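Local coordinates for protein putative isochorismatase (Bordetella bronchiseptica, PDB 3UAO) that hydrolyses the amide of maleamate, probably to maleate and ammonia, as the maleamate amidohydrolase of nicotinate (vitamin B3) degradation, at residues 82-95 and 128-141. Sequence-based numbering, arbitrary orientation.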
ATOM      1  N   ARG A  82      10.815 -26.485  -3.780  1.00 28.35           N
ATOM      2  CA  ARG A  82      11.350 -27.044  -2.537  1.00 29.55           C
ATOM      3  C   ARG A  82      12.745 -27.664  -2.702  1.00 30.77           C
ATOM      4  O   ARG A  82      13.579 -27.475  -1.859  1.00 30.15           O
ATOM      5  CB  ARG A  82      10.370 -28.066  -1.953  1.00 29.98           C
ATOM      6  CG  ARG A  82       9.108 -27.424  -1.441  1.00 28.01           C
ATOM      7  CD  ARG A  82       8.006 -28.399  -1.292  1.00 27.63           C
ATOM      8  NE  ARG A  82       6.856 -27.756  -0.681  1.00 25.95           N
ATOM      9  CZ  ARG A  82       5.655 -28.303  -0.510  1.00 25.38           C
ATOM     10  NH1 ARG A  82       5.364 -29.541  -0.932  1.00 22.58           N
ATOM     11  NH2 ARG A  82       4.722 -27.573   0.094  1.00 27.47           N
ATOM     12  N   GLU A  83      13.000 -28.378  -3.797  1.00 32.04           N
ATOM     13  CA  GLU A  83      14.366 -28.841  -4.065  1.00 33.58           C
ATOM     14  C   GLU A  83      15.359 -27.670  -4.228  1.00 32.94           C
ATOM     15  O   GLU A  83      16.509 -27.746  -3.796  1.00 33.54           O
ATOM     16  CB  GLU A  83      14.436 -29.768  -5.296  1.00 34.80           C
ATOM     17  CG  GLU A  83      15.862 -30.401  -5.546  1.00 37.33           C
ATOM     18  CD  GLU A  83      15.917 -31.308  -6.784  1.00 39.56           C
ATOM     19  OE1 GLU A  83      15.569 -32.499  -6.661  1.00 43.08           O
ATOM     20  OE2 GLU A  83      16.325 -30.839  -7.874  1.00 38.97           O
ATOM     21  N   ARG A  84      14.920 -26.580  -4.833  1.00 31.65           N
ATOM     22  CA  ARG A  84      15.834 -25.491  -5.102  1.00 31.19           C
ATOM     23  C   ARG A  84      15.966 -24.485  -3.956  1.00 30.77           C
ATOM     24  O   ARG A  84      16.815 -23.619  -4.001  1.00 31.66           O
ATOM     25  CB  ARG A  84      15.443 -24.828  -6.409  1.00 30.84           C
ATOM     26  CG  ARG A  84      15.680 -25.751  -7.592  1.00 30.40           C
ATOM     27  CD  ARG A  84      14.932 -25.307  -8.810  1.00 29.61           C
ATOM     28  NE  ARG A  84      15.028 -26.270  -9.902  1.00 28.86           N
ATOM     29  CZ  ARG A  84      14.826 -25.998 -11.191  1.00 29.11           C
ATOM     30  NH1 ARG A  84      14.496 -24.772 -11.592  1.00 29.20           N
ATOM     31  NH2 ARG A  84      14.944 -26.969 -12.092  1.00 28.59           N
ATOM     32  N   GLY A  85      15.175 -24.628  -2.904  1.00 30.04           N
ATOM     33  CA  GLY A  85      15.232 -23.696  -1.776  1.00 29.60           C
ATOM     34  C   GLY A  85      14.645 -22.327  -2.113  1.00 28.16           C
ATOM     35  O   GLY A  85      15.160 -21.305  -1.688  1.00 27.44           O
ATOM     36  N   TRP A  86      13.561 -22.320  -2.889  1.00 26.44           N
ATOM     37  CA  TRP A  86      12.966 -21.090  -3.373  1.00 24.56           C
ATOM     38  C   TRP A  86      11.986 -20.625  -2.338  1.00 23.25           C
ATOM     39  O   TRP A  86      11.259 -21.426  -1.800  1.00 24.20           O
ATOM     40  CB  TRP A  86      12.193 -21.320  -4.679  1.00 24.29           C
ATOM     41  CG  TRP A  86      13.011 -21.441  -5.894  1.00 22.98           C
ATOM     42  CD1 TRP A  86      14.340 -21.248  -6.007  1.00 24.28           C
ATOM     43  CD2 TRP A  86      12.531 -21.725  -7.203  1.00 23.09           C
ATOM     44  NE1 TRP A  86      14.739 -21.422  -7.309  1.00 24.39           N
ATOM     45  CE2 TRP A  86      13.643 -21.717  -8.065  1.00 23.98           C
ATOM     46  CE3 TRP A  86      11.264 -22.015  -7.732  1.00 22.69           C
ATOM     47  CZ2 TRP A  86      13.533 -21.980  -9.430  1.00 25.00           C
ATOM     48  CZ3 TRP A  86      11.152 -22.271  -9.091  1.00 23.58           C
ATOM     49  CH2 TRP A  86      12.275 -22.249  -9.923  1.00 23.77           C
ATOM     50  N   ALA A  87      11.949 -19.333  -2.059  1.00 21.31           N
ATOM     51  CA  ALA A  87      10.891 -18.800  -1.226  1.00 20.11           C
ATOM     52  C   ALA A  87       9.547 -19.307  -1.802  1.00 19.59           C
ATOM     53  O   ALA A  87       9.361 -19.335  -3.023  1.00 18.83           O
ATOM     54  CB  ALA A  87      10.949 -17.260  -1.212  1.00 18.24           C
ATOM     55  N   VAL A  88       8.623 -19.720  -0.944  1.00 19.38           N
ATOM     56  CA  VAL A  88       7.314 -20.185  -1.424  1.00 19.47           C
ATOM     57  C   VAL A  88       6.162 -19.590  -0.595  1.00 19.10           C
ATOM     58  O   VAL A  88       6.220 -19.598   0.635  1.00 18.29           O
ATOM     59  CB  VAL A  88       7.219 -21.718  -1.454  1.00 19.77           C
ATOM     60  CG1 VAL A  88       5.845 -22.177  -2.022  1.00 21.27           C
ATOM     61  CG2 VAL A  88       8.329 -22.277  -2.292  1.00 20.95           C
ATOM     62  N   ALA A  89       5.152 -19.055  -1.306  1.00 18.17           N
ATOM     63  CA  ALA A  89       4.012 -18.366  -0.703  1.00 17.77           C
ATOM     64  C   ALA A  89       2.726 -18.895  -1.305  1.00 17.55           C
ATOM     65  O   ALA A  89       2.639 -19.116  -2.493  1.00 18.08           O
ATOM     66  CB  ALA A  89       4.107 -16.866  -0.917  1.00 17.35           C
ATOM     67  N   HIS A  90       1.748 -19.136  -0.455  1.00 17.48           N
ATOM     68  CA  HIS A  90       0.439 -19.597  -0.861  1.00 17.00           C
ATOM     69  C   HIS A  90      -0.579 -18.538  -0.426  1.00 15.89           C
ATOM     70  O   HIS A  90      -0.420 -17.903   0.609  1.00 14.87           O
ATOM     71  CB  HIS A  90       0.111 -20.921  -0.154  1.00 18.20           C
ATOM     72  CG  HIS A  90       1.193 -21.954  -0.250  1.00 19.50           C
ATOM     73  ND1 HIS A  90       1.094 -23.059  -1.067  1.00 23.60           N
ATOM     74  CD2 HIS A  90       2.398 -22.046   0.363  1.00 21.84           C
ATOM     75  CE1 HIS A  90       2.191 -23.795  -0.940  1.00 25.84           C
ATOM     76  NE2 HIS A  90       2.997 -23.202  -0.078  1.00 24.66           N
ATOM     77  N   SER A  91      -1.619 -18.354  -1.219  1.00 14.67           N
ATOM     78  CA  SER A  91      -2.641 -17.391  -0.914  1.00 14.07           C
ATOM     79  C   SER A  91      -3.949 -18.158  -0.707  1.00 14.43           C
ATOM     80  O   SER A  91      -4.170 -19.242  -1.254  1.00 14.44           O
ATOM     81  CB  SER A  91      -2.757 -16.354  -2.060  1.00 14.21           C
ATOM     82  OG  SER A  91      -3.803 -16.663  -2.962  1.00 12.60           O
ATOM     83  N   ARG A  92      -4.816 -17.570   0.093  1.00 14.10           N
ATOM     84  CA  ARG A  92      -6.148 -18.119   0.366  1.00 13.52           C
ATOM     85  C   ARG A  92      -7.047 -16.921   0.519  1.00 12.82           C
ATOM     86  O   ARG A  92      -6.603 -15.933   1.092  1.00 11.49           O
ATOM     87  CB  ARG A  92      -6.173 -18.874   1.706  1.00 13.75           C
ATOM     88  CG  ARG A  92      -5.307 -20.120   1.785  1.00 13.68           C
ATOM     89  CD  ARG A  92      -5.285 -20.684   3.184  1.00 14.69           C
ATOM     90  NE  ARG A  92      -6.656 -20.911   3.643  1.00 16.61           N
ATOM     91  CZ  ARG A  92      -7.073 -20.894   4.907  1.00 14.39           C
ATOM     92  NH1 ARG A  92      -6.241 -20.682   5.914  1.00 14.84           N
ATOM     93  NH2 ARG A  92      -8.347 -21.079   5.150  1.00 14.70           N
ATOM     94  N   ILE A  93      -8.275 -16.973  -0.017  1.00 12.98           N
ATOM     95  CA  ILE A  93      -9.282 -15.965   0.293  1.00 12.32           C
ATOM     96  C   ILE A  93      -9.889 -16.370   1.611  1.00 13.10           C
ATOM     97  O   ILE A  93     -10.263 -17.546   1.809  1.00 14.33           O
ATOM     98  CB  ILE A  93     -10.327 -15.808  -0.815  1.00 13.24           C
ATOM     99  CG1 ILE A  93      -9.666 -15.218  -2.066  1.00 13.59           C
ATOM    100  CG2 ILE A  93     -11.457 -14.824  -0.423  1.00 13.29           C
ATOM    101  CD1 ILE A  93     -10.577 -15.151  -3.318  1.00 12.46           C
ATOM    102  N   VAL A  94      -9.878 -15.431   2.564  1.00 12.97           N
ATOM    103  CA  VAL A  94     -10.493 -15.623   3.884  1.00 12.81           C
ATOM    104  C   VAL A  94     -11.215 -14.364   4.361  1.00 13.12           C
ATOM    105  O   VAL A  94     -10.606 -13.300   4.516  1.00 12.83           O
ATOM    106  CB  VAL A  94      -9.459 -15.984   4.937  1.00 13.15           C
ATOM    107  CG1 VAL A  94     -10.104 -15.944   6.362  1.00 13.64           C
ATOM    108  CG2 VAL A  94      -8.810 -17.336   4.656  1.00 12.65           C
ATOM    109  N   TYR A  95     -12.509 -14.486   4.616  1.00 14.44           N
ATOM    110  CA  TYR A  95     -13.266 -13.450   5.339  1.00 14.65           C
ATOM    111  C   TYR A  95     -13.503 -13.874   6.784  1.00 15.70           C
ATOM    112  O   TYR A  95     -13.384 -15.059   7.111  1.00 14.72           O
ATOM    113  CB  TYR A  95     -14.612 -13.223   4.678  1.00 14.84           C
ATOM    114  CG  TYR A  95     -14.544 -12.524   3.324  1.00 15.34           C
ATOM    115  CD1 TYR A  95     -14.788 -11.155   3.210  1.00 15.35           C
ATOM    116  CD2 TYR A  95     -14.293 -13.227   2.178  1.00 14.93           C
ATOM    117  CE1 TYR A  95     -14.743 -10.512   1.989  1.00 15.10           C
ATOM    118  CE2 TYR A  95     -14.233 -12.580   0.928  1.00 14.74           C
ATOM    119  CZ  TYR A  95     -14.461 -11.227   0.854  1.00 13.59           C
ATOM    120  OH  TYR A  95     -14.415 -10.572  -0.347  1.00 13.21           O
ATOM    121  N   LEU A 128      -1.363 -29.611  -2.661  1.00 34.31           N
ATOM    122  CA  LEU A 128      -0.343 -28.541  -2.579  1.00 32.36           C
ATOM    123  C   LEU A 128      -0.103 -28.041  -1.159  1.00 32.02           C
ATOM    124  O   LEU A 128       0.303 -26.886  -0.955  1.00 30.65           O
ATOM    125  CB  LEU A 128      -0.753 -27.380  -3.500  1.00 30.94           C
ATOM    126  CG  LEU A 128      -0.924 -27.765  -4.966  1.00 29.09           C
ATOM    127  CD1 LEU A 128      -1.732 -26.709  -5.716  1.00 28.04           C
ATOM    128  CD2 LEU A 128       0.418 -27.937  -5.590  1.00 27.11           C
ATOM    129  N   ALA A 129      -0.345 -28.908  -0.172  1.00 32.98           N
ATOM    130  CA  ALA A 129      -0.330 -28.475   1.231  1.00 32.57           C
ATOM    131  C   ALA A 129       0.999 -27.797   1.489  1.00 32.04           C
ATOM    132  O   ALA A 129       2.028 -28.299   1.054  1.00 31.80           O
ATOM    133  CB  ALA A 129      -0.513 -29.657   2.179  1.00 33.83           C
ATOM    134  N   PRO A 130       0.979 -26.640   2.175  1.00 31.83           N
ATOM    135  CA  PRO A 130       2.162 -25.923   2.651  1.00 31.54           C
ATOM    136  C   PRO A 130       3.102 -26.696   3.589  1.00 32.23           C
ATOM    137  O   PRO A 130       2.687 -27.599   4.292  1.00 32.86           O
ATOM    138  CB  PRO A 130       1.547 -24.756   3.437  1.00 31.13           C
ATOM    139  CG  PRO A 130       0.269 -24.508   2.774  1.00 30.64           C
ATOM    140  CD  PRO A 130      -0.250 -25.859   2.419  1.00 31.48           C
ATOM    141  N   GLN A 131       4.360 -26.288   3.606  1.00 32.40           N
ATOM    142  CA  GLN A 131       5.356 -26.836   4.489  1.00 33.32           C
ATOM    143  C   GLN A 131       5.983 -25.712   5.309  1.00 32.93           C
ATOM    144  O   GLN A 131       5.734 -24.539   5.018  1.00 32.12           O
ATOM    145  CB  GLN A 131       6.428 -27.521   3.670  1.00 33.65           C
ATOM    146  CG  GLN A 131       5.977 -28.847   3.108  1.00 35.89           C
ATOM    147  CD  GLN A 131       7.103 -29.596   2.430  1.00 37.92           C
ATOM    148  OE1 GLN A 131       8.199 -29.044   2.235  1.00 38.40           O
ATOM    149  NE2 GLN A 131       6.845 -30.848   2.056  1.00 37.80           N
ATOM    150  N   ALA A 132       6.809 -26.099   6.292  1.00 33.06           N
ATOM    151  CA  ALA A 132       7.572 -25.188   7.154  1.00 32.85           C
ATOM    152  C   ALA A 132       8.306 -24.105   6.356  1.00 31.87           C
ATOM    153  O   ALA A 132       9.111 -24.435   5.470  1.00 32.89           O
ATOM    154  CB  ALA A 132       8.606 -25.993   8.026  1.00 34.10           C
ATOM    155  N   GLY A 133       7.991 -22.835   6.639  1.00 29.79           N
ATOM    156  CA  GLY A 133       8.700 -21.675   6.071  1.00 28.34           C
ATOM    157  C   GLY A 133       8.030 -21.059   4.851  1.00 26.62           C
ATOM    158  O   GLY A 133       8.467 -20.031   4.347  1.00 25.96           O
ATOM    159  N   GLU A 134       6.981 -21.718   4.380  1.00 25.12           N
ATOM    160  CA  GLU A 134       6.231 -21.279   3.237  1.00 23.39           C
ATOM    161  C   GLU A 134       5.036 -20.479   3.758  1.00 22.10           C
ATOM    162  O   GLU A 134       4.319 -20.924   4.664  1.00 21.21           O
ATOM    163  CB  GLU A 134       5.751 -22.471   2.412  1.00 23.97           C
ATOM    164  CG  GLU A 134       6.859 -23.293   1.774  1.00 24.03           C
ATOM    165  CD  GLU A 134       6.328 -24.474   0.982  1.00 24.38           C
ATOM    166  OE1 GLU A 134       5.093 -24.699   0.972  1.00 21.77           O
ATOM    167  OE2 GLU A 134       7.162 -25.182   0.378  1.00 25.81           O
ATOM    168  N   TYR A 135       4.831 -19.310   3.157  1.00 20.02           N
ATOM    169  CA  TYR A 135       4.011 -18.279   3.730  1.00 18.98           C
ATOM    170  C   TYR A 135       2.613 -18.387   3.190  1.00 18.85           C
ATOM    171  O   TYR A 135       2.422 -18.511   1.974  1.00 19.49           O
ATOM    172  CB  TYR A 135       4.616 -16.908   3.391  1.00 18.71           C
ATOM    173  CG  TYR A 135       3.888 -15.718   3.954  1.00 16.28           C
ATOM    174  CD1 TYR A 135       3.402 -15.714   5.251  1.00 15.70           C
ATOM    175  CD2 TYR A 135       3.698 -14.595   3.201  1.00 15.54           C
ATOM    176  CE1 TYR A 135       2.733 -14.631   5.755  1.00 13.76           C
ATOM    177  CE2 TYR A 135       3.034 -13.510   3.706  1.00 14.96           C
ATOM    178  CZ  TYR A 135       2.568 -13.530   4.995  1.00 15.53           C
ATOM    179  OH  TYR A 135       1.898 -12.422   5.499  1.00 16.52           O
ATOM    180  N   VAL A 136       1.632 -18.354   4.088  1.00 17.85           N
ATOM    181  CA  VAL A 136       0.222 -18.446   3.705  1.00 16.60           C
ATOM    182  C   VAL A 136      -0.335 -17.066   3.885  1.00 16.08           C
ATOM    183  O   VAL A 136      -0.453 -16.567   4.988  1.00 15.87           O
ATOM    184  CB  VAL A 136      -0.563 -19.463   4.577  1.00 17.14           C
ATOM    185  CG1 VAL A 136      -2.002 -19.611   4.109  1.00 13.76           C
ATOM    186  CG2 VAL A 136       0.171 -20.833   4.602  1.00 19.09           C
ATOM    187  N   VAL A 137      -0.656 -16.419   2.784  1.00 16.41           N
ATOM    188  CA  VAL A 137      -1.175 -15.100   2.862  1.00 16.01           C
ATOM    189  C   VAL A 137      -2.682 -15.196   2.658  1.00 16.04           C
ATOM    190  O   VAL A 137      -3.165 -15.893   1.766  1.00 15.74           O
ATOM    191  CB  VAL A 137      -0.433 -14.117   1.915  1.00 16.31           C
ATOM    192  CG1 VAL A 137      -0.219 -14.685   0.630  1.00 17.07           C
ATOM    193  CG2 VAL A 137      -1.206 -12.834   1.765  1.00 16.74           C
ATOM    194  N   ARG A 138      -3.409 -14.516   3.557  1.00 16.03           N
ATOM    195  CA  ARG A 138      -4.855 -14.479   3.569  1.00 15.20           C
ATOM    196  C   ARG A 138      -5.283 -13.155   3.047  1.00 14.69           C
ATOM    197  O   ARG A 138      -4.679 -12.132   3.362  1.00 14.95           O
ATOM    198  CB  ARG A 138      -5.381 -14.635   4.976  1.00 16.58           C
ATOM    199  CG  ARG A 138      -5.353 -16.087   5.506  1.00 17.10           C
ATOM    200  CD  ARG A 138      -5.196 -16.066   7.022  1.00 16.32           C
ATOM    201  NE  ARG A 138      -5.194 -17.405   7.591  1.00 16.80           N
ATOM    202  CZ  ARG A 138      -4.116 -18.072   8.024  1.00 16.95           C
ATOM    203  NH1 ARG A 138      -2.898 -17.530   7.982  1.00 13.79           N
ATOM    204  NH2 ARG A 138      -4.279 -19.299   8.540  1.00 17.05           N
ATOM    205  N   LYS A 139      -6.345 -13.163   2.239  1.00 13.90           N
ATOM    206  CA  LYS A 139      -6.754 -11.977   1.562  1.00 12.35           C
ATOM    207  C   LYS A 139      -8.258 -11.991   1.453  1.00 13.01           C
ATOM    208  O   LYS A 139      -8.880 -13.045   1.531  1.00 13.74           O
ATOM    209  CB  LYS A 139      -6.080 -11.921   0.183  1.00 12.23           C
ATOM    210  CG  LYS A 139      -6.555 -12.979  -0.863  1.00 11.11           C
ATOM    211  CD  LYS A 139      -5.476 -13.179  -1.910  1.00 11.81           C
ATOM    212  CE  LYS A 139      -5.912 -14.019  -3.127  1.00 12.13           C
ATOM    213  NZ  LYS A 139      -7.260 -13.612  -3.668  1.00 11.11           N
ATOM    214  N   SER A 140      -8.836 -10.803   1.328  1.00 12.07           N
ATOM    215  CA  SER A 140     -10.236 -10.638   1.071  1.00 11.85           C
ATOM    216  C   SER A 140     -10.442  -9.913  -0.263  1.00 12.36           C
ATOM    217  O   SER A 140     -11.532  -9.471  -0.548  1.00 12.34           O
ATOM    218  CB  SER A 140     -10.837  -9.808   2.203  1.00 11.96           C
ATOM    219  OG  SER A 140     -10.042  -8.648   2.452  1.00 11.68           O
ATOM    220  N   THR A 141      -9.381  -9.786  -1.068  1.00 12.70           N
ATOM    221  CA  THR A 141      -9.442  -9.166  -2.414  1.00 12.42           C
ATOM    222  C   THR A 141      -8.797 -10.107  -3.439  1.00 11.65           C
ATOM    223  O   THR A 141      -8.228 -11.145  -3.045  1.00 12.87           O
ATOM    224  CB  THR A 141      -8.687  -7.863  -2.380  1.00 12.18           C
ATOM    225  OG1 THR A 141      -7.361  -8.107  -1.893  1.00 15.23           O
ATOM    226  CG2 THR A 141      -9.375  -6.923  -1.423  1.00 12.67           C
TER
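E134 and R82 show how one buried carboxylate can tie the last turn of helix 67-84 to the chain leading into strand 135-139. R82 grips E134 side-on, with guanidinium and carboxylate nearly coplanar. R82 NE meets E134 OE2 on its syn lone pair at 2.8 Å, almost straight, and R82 NH2 reaches E134 OE1 at 3.0 Å. The same NH2 also donates to A129 O, while the Q131 amide lies flat over one guanidinium face, its CD 3.5 Å above the plane. E134 OE1 accepts twice more, from H90 NE2 at 2.8 Å, which arrives from above the carboxylate plane, and from Q131 N. These donors fix the rotation of the carboxylate and would be expected to stabilise its negative charge. With CG anti to the carbonyl carbon (chi1 -50°), the H90 ring turns back toward E134, and P130 CG sits squarely over its face, a CH-pi contact. The type II turn from Q131 to E134, closed by E134 N to Q131 O, folds Q131 N back over E134 OE1.

Beyond this cluster, strands 87-93 and 135-139 run parallel, H90 N to Y135 O and V137 N to H90 O both measuring 2.6 Å, and the ladder continues to V94 N and K139 O. On the face bearing H90, R92 NH1 lies 3.6 Å from R138 NH2, the guanidinium planes steeply inclined; E117 forms salt bridges with both. On the other face K139 passes S91 and bends at its end, where K139 NZ donates to T141 O at 2.7 Å and forms a salt bridge with D51, itself hydrogen-bonded to S91 OG. Paired in this way with strand 87-93, strand 135-139 is an outermost strand, within this chain, of the parallel, Rossmann-like alpha/beta sheet of the isochorismatase-like hydrolases.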